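Local coordinates for uncharacterized protein (Bombyx mori, PDB 5AZ1), which probably catalyses the NADPH-dependent reduction of carbonyl substrates, as an aldo-keto reductase with a TIM-barrel fold and bound NADPH, at residues A72-V77 and I339-W344; V105-H110 and M136-S141; D114-L119 and K166-A171. All coordinates share one frame; numbering follows the deposited sequence.

Interaction 1: A72-V77 and I339-W344; sequences AHFYRV and IAMRKW. With NDP (NADPH dihydro-nicotinamide-adenine-dinucleotide phosphate), chain J.
Phe74 and Trp344 meet through two different first torsions: CG of Phe74 stands anti to its own N (chi1 -176°), which carries the ring out to the C-terminal tail, whereas Trp344 keeps CG between N and C (chi1 67°), swinging the indole back over the loop after strand 68-70. The contact joins that loop of an aldo-keto reductase TIM barrel, beside the bound NADPH, to residues 339-344 near the chain end, and His73, Phe74 and Trp344 form an aromatic cluster. Phe74 turns an edge to the indole face in a T-shaped pair, planes at 83°, with CD1 3.7 Å from Trp344 CZ3. The indole in turn directs its own edge at His73, where Trp344 CZ2 lies over the centre of the imidazole, 3.5 Å from His73 NE2. Trp106 joins the cluster, stacked on Phe74 and edge-to-face with Trp344.

Arg76 lays its guanidinium nearly flat on Trp344. On the same side of the indole as Phe74 CD1, this group is held in rotation by two backbone carbonyls lying in its plane: NH1 donates to Phe74 O at 2.9 Å, and NH2 to a lone pair of Ala340 O at 3.1 Å. Such bonds clamp the cation between the two segments. Tyr75 points away from the tail, and its OH, hydrogen-bonded to Lys104 NZ, reaches the nicotinamide ring, 3.0 Å from C2N of NADPH. At the far edge of Phe74, Met341 makes a Met-aromatic contact, its SD 3.8 Å from Phe74 CZ.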
# COMPACT_ATOMS: atom_id res chain seq x y z
N ALA A 72 -0.53 2.65 -8.71
CA ALA A 72 -1.23 1.52 -9.34
C ALA A 72 -1.89 1.96 -10.63
O ALA A 72 -2.22 3.10 -10.74
CB ALA A 72 -2.28 0.91 -8.38
N HIS A 73 -2.04 1.04 -11.58
CA HIS A 73 -2.90 1.26 -12.73
C HIS A 73 -4.25 1.86 -12.34
O HIS A 73 -4.65 2.93 -12.83
CB HIS A 73 -3.08 -0.03 -13.47
CG HIS A 73 -3.93 0.11 -14.67
ND1 HIS A 73 -4.51 -0.98 -15.28
CD2 HIS A 73 -4.33 1.20 -15.37
CE1 HIS A 73 -5.22 -0.57 -16.31
NE2 HIS A 73 -5.17 0.76 -16.35
N PHE A 74 -4.89 1.24 -11.35
CA PHE A 74 -6.19 1.67 -10.91
C PHE A 74 -6.20 3.09 -10.40
O PHE A 74 -7.25 3.65 -10.29
CB PHE A 74 -6.69 0.72 -9.81
CG PHE A 74 -8.08 1.02 -9.33
CD1 PHE A 74 -9.17 0.75 -10.15
CD2 PHE A 74 -8.32 1.58 -8.05
CE1 PHE A 74 -10.48 1.01 -9.72
CE2 PHE A 74 -9.63 1.84 -7.62
CZ PHE A 74 -10.71 1.56 -8.46
N TYR A 75 -5.07 3.68 -10.03
CA TYR A 75 -5.15 5.00 -9.42
C TYR A 75 -5.21 6.16 -10.42
O TYR A 75 -5.30 7.31 -10.00
CB TYR A 75 -4.04 5.22 -8.41
CG TYR A 75 -3.94 4.19 -7.26
CD1 TYR A 75 -4.99 3.33 -6.93
CD2 TYR A 75 -2.79 4.14 -6.48
CE1 TYR A 75 -4.89 2.43 -5.88
CE2 TYR A 75 -2.65 3.23 -5.45
CZ TYR A 75 -3.68 2.34 -5.17
OH TYR A 75 -3.50 1.45 -4.13
N ARG A 76 -5.12 5.85 -11.71
CA ARG A 76 -5.32 6.81 -12.77
C ARG A 76 -4.19 7.78 -12.98
O ARG A 76 -4.11 8.31 -14.03
CB ARG A 76 -6.59 7.66 -12.58
CG ARG A 76 -7.88 7.01 -13.03
CD ARG A 76 -8.47 6.13 -11.97
NE ARG A 76 -9.92 5.97 -12.14
CZ ARG A 76 -10.64 4.99 -11.58
NH1 ARG A 76 -10.08 4.05 -10.80
NH2 ARG A 76 -11.96 4.95 -11.80
N VAL A 77 -3.30 7.98 -12.02
CA VAL A 77 -2.36 9.07 -12.05
C VAL A 77 -0.91 8.66 -12.40
O VAL A 77 0.03 9.45 -12.16
CB VAL A 77 -2.37 9.85 -10.69
CG1 VAL A 77 -3.76 10.50 -10.49
CG2 VAL A 77 -2.06 8.95 -9.48
N ILE A 339 -19.08 0.92 -11.57
CA ILE A 339 -18.28 1.05 -12.80
C ILE A 339 -16.83 1.57 -12.54
O ILE A 339 -15.89 1.08 -13.14
CB ILE A 339 -19.02 1.91 -13.87
CG1 ILE A 339 -18.44 1.66 -15.29
CG2 ILE A 339 -19.04 3.40 -13.49
CD1 ILE A 339 -19.49 1.40 -16.38
N ALA A 340 -16.67 2.54 -11.64
CA ALA A 340 -15.35 3.08 -11.30
C ALA A 340 -14.32 2.05 -10.70
O ALA A 340 -13.15 2.40 -10.59
CB ALA A 340 -15.49 4.29 -10.36
N MET A 341 -14.77 0.84 -10.30
CA MET A 341 -13.94 -0.28 -9.88
C MET A 341 -13.74 -1.33 -10.97
O MET A 341 -13.29 -2.44 -10.67
CB MET A 341 -14.55 -1.02 -8.68
CG MET A 341 -15.19 -0.15 -7.59
SD MET A 341 -14.12 1.09 -6.88
CE MET A 341 -13.08 0.21 -5.69
N ARG A 342 -14.09 -1.00 -12.21
CA ARG A 342 -13.97 -1.92 -13.36
C ARG A 342 -13.42 -1.31 -14.70
O ARG A 342 -12.77 -2.02 -15.48
CB ARG A 342 -15.34 -2.56 -13.67
CG ARG A 342 -15.90 -3.54 -12.64
CD ARG A 342 -17.28 -4.14 -13.06
NE ARG A 342 -18.41 -3.19 -13.09
CZ ARG A 342 -18.94 -2.57 -14.17
NH1 ARG A 342 -18.48 -2.73 -15.42
NH2 ARG A 342 -19.97 -1.75 -13.98
N LYS A 343 -13.77 -0.04 -14.98
CA LYS A 343 -13.48 0.67 -16.26
C LYS A 343 -13.17 2.13 -15.94
O LYS A 343 -13.90 2.77 -15.18
CB LYS A 343 -14.70 0.65 -17.19
CG LYS A 343 -15.02 -0.66 -17.92
CD LYS A 343 -16.49 -0.64 -18.39
CE LYS A 343 -16.74 -1.24 -19.76
NZ LYS A 343 -16.96 -2.70 -19.71
N TRP A 344 -12.09 2.64 -16.53
CA TRP A 344 -11.65 4.04 -16.29
C TRP A 344 -10.61 4.49 -17.38
O TRP A 344 -10.08 3.64 -18.09
CB TRP A 344 -11.07 4.17 -14.86
CG TRP A 344 -9.74 3.40 -14.65
CD1 TRP A 344 -8.47 3.90 -14.80
CD2 TRP A 344 -9.58 2.01 -14.28
NE1 TRP A 344 -7.54 2.91 -14.56
CE2 TRP A 344 -8.19 1.75 -14.25
CE3 TRP A 344 -10.47 0.98 -13.96
CZ2 TRP A 344 -7.67 0.49 -13.90
CZ3 TRP A 344 -9.96 -0.27 -13.65
CH2 TRP A 344 -8.55 -0.50 -13.62
PA NDP J . -4.57 6.85 4.89
O1A NDP J . -4.75 6.01 6.15
O2A NDP J . -3.22 7.17 4.34
O5B NDP J . -5.23 8.30 5.28
C5B NDP J . -5.54 9.28 4.31
C4B NDP J . -6.11 10.52 4.99
O4B NDP J . -5.30 10.93 6.11
C3B NDP J . -6.20 11.72 4.03
O3B NDP J . -7.55 12.15 3.95
C2B NDP J . -5.23 12.76 4.60
O2B NDP J . -5.62 14.13 4.42
C1B NDP J . -5.12 12.35 6.06
N9A NDP J . -3.80 12.56 6.66
C8A NDP J . -2.62 12.11 6.18
N7A NDP J . -1.61 12.44 7.01
C5A NDP J . -2.17 13.08 8.05
C6A NDP J . -1.65 13.69 9.28
N6A NDP J . -0.30 13.62 9.49
N1A NDP J . -2.57 14.29 10.11
C2A NDP J . -3.90 14.33 9.84
N3A NDP J . -4.45 13.78 8.74
C4A NDP J . -3.63 13.16 7.83
O3 NDP J . -5.61 6.31 3.80
PN NDP J . -5.29 5.67 2.37
O1N NDP J . -6.12 4.43 2.30
O2N NDP J . -5.40 6.73 1.28
O5D NDP J . -3.68 5.39 2.50
C5D NDP J . -3.08 4.37 1.81
C4D NDP J . -2.43 4.53 0.46
O4D NDP J . -2.14 3.12 0.26
C3D NDP J . -3.15 4.90 -0.84
O3D NDP J . -2.79 6.20 -1.27
C2D NDP J . -2.59 3.87 -1.82
O2D NDP J . -1.26 4.27 -2.21
C1D NDP J . -2.60 2.59 -0.97
N1N NDP J . -3.89 1.75 -0.86
C2N NDP J . -3.82 0.47 -1.32
C3N NDP J . -4.90 -0.43 -1.33
C7N NDP J . -4.71 -1.84 -1.86
O7N NDP J . -5.74 -2.47 -2.10
N7N NDP J . -3.46 -2.38 -2.07
C4N NDP J . -6.27 0.02 -0.85
C5N NDP J . -6.25 1.41 -0.34
C6N NDP J . -5.10 2.18 -0.36
P2B NDP J . -5.09 15.06 3.20
O1X NDP J . -4.85 14.19 1.95
O2X NDP J . -6.32 15.89 2.94
O3X NDP J . -3.83 15.62 3.82
O HOH W 1 -7.55 1.44 -17.92

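Interaction 2: V105-H110 and M136-S141; sequences VWQHYH and MHWPMS. With NDP (NADPH dihydro-nicotinamide-adenine-dinucleotide phosphate), chain J.
This is a buried contact between adjacent parallel strands of the TIM barrel and the loops that follow them, beside the nicotinamide of NADPH. Val105 and Met136 form a parallel bridge, and His137 N donates to Val105 O at 3.1 Å. Beyond it, Trp106 sends its CE3-CZ3 edge onto the face of His137, CZ3 over the ring centre and the planes at 88°. Trp138 directs its own edge at the face of Trp106 in an offset T-shaped pair, while Gln107, bent at chi2 (72°), lays NE2 over the Trp106 indole. The rim of His137 opposes the carboxamide, NE2 3.5 Å from O7N of NADPH. An alanine in place of His137 would probably leave the Trp106 edge without the ring face it meets and open a gap beside the carboxamide. A water beside His110 accepts a hydrogen bond from Trp138 N at 3.1 Å and donates to Val105 O or Gln107 OE1, linking both segments. Met136 SD approaches the His110 ring obliquely, 4.3 Å from its centroid. Around this junction, Val105 touches Ser118 of helix 112-126 and Phe160 of helix 153-165, and the backbone of Met136 bonds onward to Gly173 of strand 172-175.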
# COMPACT_ATOMS: atom_id res chain seq x y z
N VAL A 105 -1.24 -4.48 -10.69
CA VAL A 105 -2.00 -5.04 -11.80
C VAL A 105 -3.38 -5.35 -11.23
O VAL A 105 -3.50 -6.08 -10.20
CB VAL A 105 -1.35 -6.34 -12.24
CG1 VAL A 105 -2.20 -7.10 -13.29
CG2 VAL A 105 0.03 -6.06 -12.77
N TRP A 106 -4.42 -4.89 -11.91
CA TRP A 106 -5.77 -5.02 -11.47
C TRP A 106 -6.41 -6.34 -11.88
O TRP A 106 -5.80 -7.21 -12.58
CB TRP A 106 -6.53 -3.78 -11.96
CG TRP A 106 -7.88 -3.45 -11.34
CD1 TRP A 106 -9.09 -3.51 -11.98
CD2 TRP A 106 -8.15 -2.92 -10.06
NE1 TRP A 106 -10.09 -3.08 -11.17
CE2 TRP A 106 -9.55 -2.71 -9.98
CE3 TRP A 106 -7.36 -2.62 -8.96
CZ2 TRP A 106 -10.17 -2.20 -8.84
CZ3 TRP A 106 -7.95 -2.11 -7.83
CH2 TRP A 106 -9.35 -1.91 -7.76
N GLN A 107 -7.69 -6.50 -11.49
CA GLN A 107 -8.40 -7.81 -11.51
C GLN A 107 -8.75 -8.32 -12.85
O GLN A 107 -8.94 -9.54 -13.02
CB GLN A 107 -9.68 -7.72 -10.66
CG GLN A 107 -9.42 -7.69 -9.17
CD GLN A 107 -8.83 -6.40 -8.63
OE1 GLN A 107 -7.60 -6.26 -8.52
NE2 GLN A 107 -9.67 -5.50 -8.20
N HIS A 108 -8.71 -7.45 -13.88
CA HIS A 108 -8.96 -7.97 -15.23
C HIS A 108 -7.77 -8.39 -15.99
O HIS A 108 -7.89 -8.92 -17.14
CB HIS A 108 -9.84 -7.06 -16.03
CG HIS A 108 -9.31 -5.70 -16.25
ND1 HIS A 108 -9.14 -4.80 -15.24
CD2 HIS A 108 -9.01 -5.04 -17.39
CE1 HIS A 108 -8.74 -3.64 -15.73
NE2 HIS A 108 -8.69 -3.76 -17.04
N TYR A 109 -6.61 -8.32 -15.35
CA TYR A 109 -5.39 -8.78 -16.05
C TYR A 109 -4.75 -9.95 -15.29
O TYR A 109 -3.55 -9.92 -15.00
CB TYR A 109 -4.46 -7.54 -16.22
CG TYR A 109 -4.98 -6.54 -17.26
CD1 TYR A 109 -4.85 -6.80 -18.60
CD2 TYR A 109 -5.53 -5.34 -16.92
CE1 TYR A 109 -5.32 -5.93 -19.57
CE2 TYR A 109 -5.98 -4.43 -17.91
CZ TYR A 109 -5.88 -4.74 -19.22
OH TYR A 109 -6.29 -3.88 -20.22
N HIS A 110 -5.55 -10.97 -14.92
CA HIS A 110 -5.05 -12.13 -14.11
C HIS A 110 -4.63 -13.32 -14.89
O HIS A 110 -4.02 -14.26 -14.31
CB HIS A 110 -6.00 -12.54 -12.95
CG HIS A 110 -5.87 -11.69 -11.72
ND1 HIS A 110 -5.86 -12.23 -10.46
CD2 HIS A 110 -5.74 -10.35 -11.55
CE1 HIS A 110 -5.76 -11.26 -9.56
NE2 HIS A 110 -5.68 -10.10 -10.20
N MET A 136 0.23 -7.93 -7.37
CA MET A 136 -1.11 -8.41 -7.64
C MET A 136 -2.07 -7.69 -6.72
O MET A 136 -2.11 -7.94 -5.50
CB MET A 136 -1.18 -9.90 -7.49
CG MET A 136 -2.49 -10.46 -8.10
SD MET A 136 -2.76 -12.23 -7.81
CE MET A 136 -1.20 -13.08 -8.05
N HIS A 137 -2.81 -6.74 -7.29
CA HIS A 137 -3.59 -5.78 -6.51
C HIS A 137 -4.61 -6.47 -5.60
O HIS A 137 -4.74 -6.12 -4.44
CB HIS A 137 -4.27 -4.75 -7.43
CG HIS A 137 -4.52 -3.43 -6.78
ND1 HIS A 137 -4.38 -2.23 -7.46
CD2 HIS A 137 -4.87 -3.10 -5.51
CE1 HIS A 137 -4.59 -1.22 -6.62
NE2 HIS A 137 -4.91 -1.72 -5.44
N TRP A 138 -5.30 -7.47 -6.14
CA TRP A 138 -6.21 -8.31 -5.35
C TRP A 138 -6.11 -9.70 -5.87
O TRP A 138 -5.71 -9.88 -7.01
CB TRP A 138 -7.66 -7.85 -5.48
CG TRP A 138 -7.93 -6.55 -4.83
CD1 TRP A 138 -7.70 -5.35 -5.34
CD2 TRP A 138 -8.46 -6.34 -3.52
NE1 TRP A 138 -8.10 -4.36 -4.45
CE2 TRP A 138 -8.55 -4.96 -3.31
CE3 TRP A 138 -8.94 -7.20 -2.52
CZ2 TRP A 138 -9.06 -4.39 -2.12
CZ3 TRP A 138 -9.45 -6.63 -1.33
CH2 TRP A 138 -9.46 -5.25 -1.14
N PRO A 139 -6.50 -10.70 -5.03
CA PRO A 139 -6.40 -12.09 -5.46
C PRO A 139 -7.56 -12.55 -6.41
O PRO A 139 -7.47 -13.62 -7.05
CB PRO A 139 -6.38 -12.87 -4.12
CG PRO A 139 -6.96 -11.97 -3.12
CD PRO A 139 -6.79 -10.58 -3.59
N MET A 140 -8.61 -11.76 -6.51
CA MET A 140 -9.75 -12.10 -7.39
C MET A 140 -9.41 -11.80 -8.85
O MET A 140 -8.69 -10.85 -9.16
CB MET A 140 -11.02 -11.34 -7.00
CG MET A 140 -11.40 -11.44 -5.55
SD MET A 140 -10.67 -10.19 -4.49
CE MET A 140 -11.31 -8.60 -5.02
N SER A 141 -9.94 -12.66 -9.72
CA SER A 141 -9.90 -12.48 -11.14
C SER A 141 -11.33 -12.14 -11.65
O SER A 141 -12.18 -13.01 -11.72
CB SER A 141 -9.45 -13.77 -11.76
OG SER A 141 -10.40 -14.82 -11.60
PA NDP J . -4.57 6.85 4.89
O1A NDP J . -4.75 6.01 6.15
O2A NDP J . -3.22 7.17 4.34
O5B NDP J . -5.23 8.30 5.28
C5B NDP J . -5.54 9.28 4.31
C4B NDP J . -6.11 10.52 4.99
O4B NDP J . -5.30 10.93 6.11
C3B NDP J . -6.20 11.72 4.03
O3B NDP J . -7.55 12.15 3.95
C2B NDP J . -5.23 12.76 4.60
O2B NDP J . -5.62 14.13 4.42
C1B NDP J . -5.12 12.35 6.06
N9A NDP J . -3.80 12.56 6.66
C8A NDP J . -2.62 12.11 6.18
N7A NDP J . -1.61 12.44 7.01
C5A NDP J . -2.17 13.08 8.05
C6A NDP J . -1.65 13.69 9.28
N6A NDP J . -0.30 13.62 9.49
N1A NDP J . -2.57 14.29 10.11
C2A NDP J . -3.90 14.33 9.84
N3A NDP J . -4.45 13.78 8.74
C4A NDP J . -3.63 13.16 7.83
O3 NDP J . -5.61 6.31 3.80
PN NDP J . -5.29 5.67 2.37
O1N NDP J . -6.12 4.43 2.30
O2N NDP J . -5.40 6.73 1.28
O5D NDP J . -3.68 5.39 2.50
C5D NDP J . -3.08 4.37 1.81
C4D NDP J . -2.43 4.53 0.46
O4D NDP J . -2.14 3.12 0.26
C3D NDP J . -3.15 4.90 -0.84
O3D NDP J . -2.79 6.20 -1.27
C2D NDP J . -2.59 3.87 -1.82
O2D NDP J . -1.26 4.27 -2.21
C1D NDP J . -2.60 2.59 -0.97
N1N NDP J . -3.89 1.75 -0.86
C2N NDP J . -3.82 0.47 -1.32
C3N NDP J . -4.90 -0.43 -1.33
C7N NDP J . -4.71 -1.84 -1.86
O7N NDP J . -5.74 -2.47 -2.10
N7N NDP J . -3.46 -2.38 -2.07
C4N NDP J . -6.27 0.02 -0.85
C5N NDP J . -6.25 1.41 -0.34
C6N NDP J . -5.10 2.18 -0.36
P2B NDP J . -5.09 15.06 3.20
O1X NDP J . -4.85 14.19 1.95
O2X NDP J . -6.32 15.89 2.94
O3X NDP J . -3.83 15.62 3.82
O HOH W 2 -5.50 -7.65 -9.21
O HOH W 3 -6.59 -14.75 -9.52

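Interaction 3: D114-L119 and K166-A171; sequences DVEVSL and KGLTKA
On the outer layer of the TIM barrel, helix 112-126 packs against the turn that leads from helix 153-165 into strand 172-175. That turn starts with a Schellman motif: Gly167 leaves the helix with positive phi (85°), and two bonds run back into the last helical turn. A side chain at this position would press on the carbonyl O of Lys166, which probably explains the glycine. Leu168 follows and faces the neighbouring helix, and it is here that the two segments meet closely.

The closest contact is apolar. Leu119 has CG anti to its N (chi1 171°), which extends the branch toward the turn and brings CD2 to 3.5 Å from Leu168 CB; the two side chains cross obliquely. The same methyl carbon, Leu119 CD2, lies 4.4 Å from Thr169 CB, so a single branch spans two consecutive residues of the turn. Val163 and Val134 also touch Leu119, and Leu168 also touches Arg120 and Leu123 of helix 112-126.

One helical turn earlier, Glu116 adds the aliphatic part of its chain, with CG 4.2 Å from Leu168 CD1. Its carboxylate and the ammonium of Lys166 have opposite charges but do not touch: OE2 and NZ are 4.9 Å apart. A water lies between them, donating to Glu116 OE2 at 2.5 Å and weakly accepting from Lys166 NZ. Each charge has a direct mate elsewhere, Glu116 in Arg120 and Lys166 in Glu162, so the two charged groups are linked to each other through this water rather than directly. On the way into strand 172-175, the turn is braced from within by Thr169, whose OG1 donates to Ala171 O at 2.7 Å.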
# COMPACT_ATOMS: atom_id res chain seq x y z
N ASP A 114 -1.35 -11.69 -19.39
CA ASP A 114 -1.75 -10.31 -19.25
C ASP A 114 -0.96 -9.47 -18.28
O ASP A 114 -1.13 -8.25 -18.27
CB ASP A 114 -3.20 -10.26 -18.85
CG ASP A 114 -4.17 -10.58 -20.06
OD1 ASP A 114 -3.94 -10.20 -21.24
OD2 ASP A 114 -5.17 -11.21 -19.78
N VAL A 115 -0.18 -10.09 -17.39
CA VAL A 115 0.56 -9.32 -16.37
C VAL A 115 1.56 -8.43 -17.12
O VAL A 115 1.62 -7.26 -16.87
CB VAL A 115 1.26 -10.26 -15.40
CG1 VAL A 115 2.14 -9.51 -14.42
CG2 VAL A 115 0.20 -11.09 -14.63
N GLU A 116 2.24 -8.99 -18.10
CA GLU A 116 3.22 -8.29 -18.96
C GLU A 116 2.57 -7.09 -19.69
O GLU A 116 3.14 -5.99 -19.72
CB GLU A 116 3.89 -9.31 -19.91
CG GLU A 116 4.98 -8.78 -20.84
CD GLU A 116 4.51 -8.25 -22.25
OE1 GLU A 116 3.29 -8.23 -22.53
OE2 GLU A 116 5.39 -7.84 -23.07
N VAL A 117 1.35 -7.27 -20.18
CA VAL A 117 0.64 -6.20 -20.92
C VAL A 117 0.30 -5.14 -19.88
O VAL A 117 0.68 -3.99 -20.07
CB VAL A 117 -0.64 -6.69 -21.62
CG1 VAL A 117 -1.32 -5.59 -22.44
CG2 VAL A 117 -0.34 -7.83 -22.57
N SER A 118 -0.32 -5.51 -18.75
CA SER A 118 -0.71 -4.50 -17.80
C SER A 118 0.55 -3.69 -17.32
O SER A 118 0.50 -2.48 -17.19
CB SER A 118 -1.46 -5.08 -16.57
OG SER A 118 -1.81 -3.98 -15.65
N LEU A 119 1.65 -4.39 -17.04
CA LEU A 119 2.81 -3.76 -16.43
C LEU A 119 3.56 -2.93 -17.47
O LEU A 119 3.95 -1.81 -17.16
CB LEU A 119 3.76 -4.82 -15.82
CG LEU A 119 5.14 -4.31 -15.33
CD1 LEU A 119 4.94 -3.27 -14.31
CD2 LEU A 119 5.97 -5.44 -14.80
N LYS A 166 11.97 -10.93 -17.15
CA LYS A 166 12.16 -9.96 -18.24
C LYS A 166 12.71 -8.62 -17.78
O LYS A 166 13.06 -7.81 -18.60
CB LYS A 166 10.86 -9.73 -18.99
CG LYS A 166 10.67 -10.84 -20.01
CD LYS A 166 9.32 -10.75 -20.68
CE LYS A 166 9.15 -11.90 -21.69
NZ LYS A 166 7.72 -12.09 -22.07
N GLY A 167 12.82 -8.37 -16.48
CA GLY A 167 13.54 -7.15 -16.01
C GLY A 167 12.59 -5.98 -16.00
O GLY A 167 13.01 -4.87 -15.88
N LEU A 168 11.27 -6.24 -16.05
CA LEU A 168 10.29 -5.17 -16.03
C LEU A 168 10.05 -4.65 -14.61
O LEU A 168 9.44 -3.57 -14.41
CB LEU A 168 8.98 -5.65 -16.66
CG LEU A 168 9.16 -6.07 -18.13
CD1 LEU A 168 7.86 -6.62 -18.66
CD2 LEU A 168 9.61 -4.92 -19.06
N THR A 169 10.49 -5.44 -13.64
CA THR A 169 10.38 -5.11 -12.23
C THR A 169 11.57 -5.74 -11.54
O THR A 169 12.13 -6.71 -12.05
CB THR A 169 9.08 -5.60 -11.63
OG1 THR A 169 8.96 -5.10 -10.29
CG2 THR A 169 8.99 -7.09 -11.65
N LYS A 170 12.01 -5.12 -10.46
CA LYS A 170 13.09 -5.66 -9.60
C LYS A 170 12.49 -6.56 -8.49
O LYS A 170 13.22 -7.24 -7.84
CB LYS A 170 13.81 -4.55 -8.89
CG LYS A 170 14.52 -3.54 -9.81
CD LYS A 170 15.66 -4.22 -10.52
CE LYS A 170 16.88 -3.31 -10.81
NZ LYS A 170 18.10 -4.13 -11.17
N ALA A 171 11.16 -6.57 -8.34
CA ALA A 171 10.53 -7.38 -7.33
C ALA A 171 9.06 -7.59 -7.62
O ALA A 171 8.39 -6.72 -8.19
CB ALA A 171 10.68 -6.79 -5.90
O HOH W 4 7.64 -8.88 -23.21

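Overall arrangement
From the N terminus, the chain leaves strand 68-70 into 72-77, where interaction 1 opens; its loop closes only at 339-344, so the C-terminal tail returns to the barrel after most of the fold. Nested inside are the other two contacts. Interaction 2 opens at 105-110, after strand 100-105; interaction 3 opens at 114-119 on the next helix. Interaction 2 then closes at 136-141 and interaction 3 at 166-171, so these two cross. Interactions 1 and 2 both touch NADPH and meet each other through Trp106, whereas interaction 3 lies in the helical layer, joined to interaction 2 by Tyr109 packing on Asp114 and Ser118 and to interaction 1 by His73 packing on Ser118.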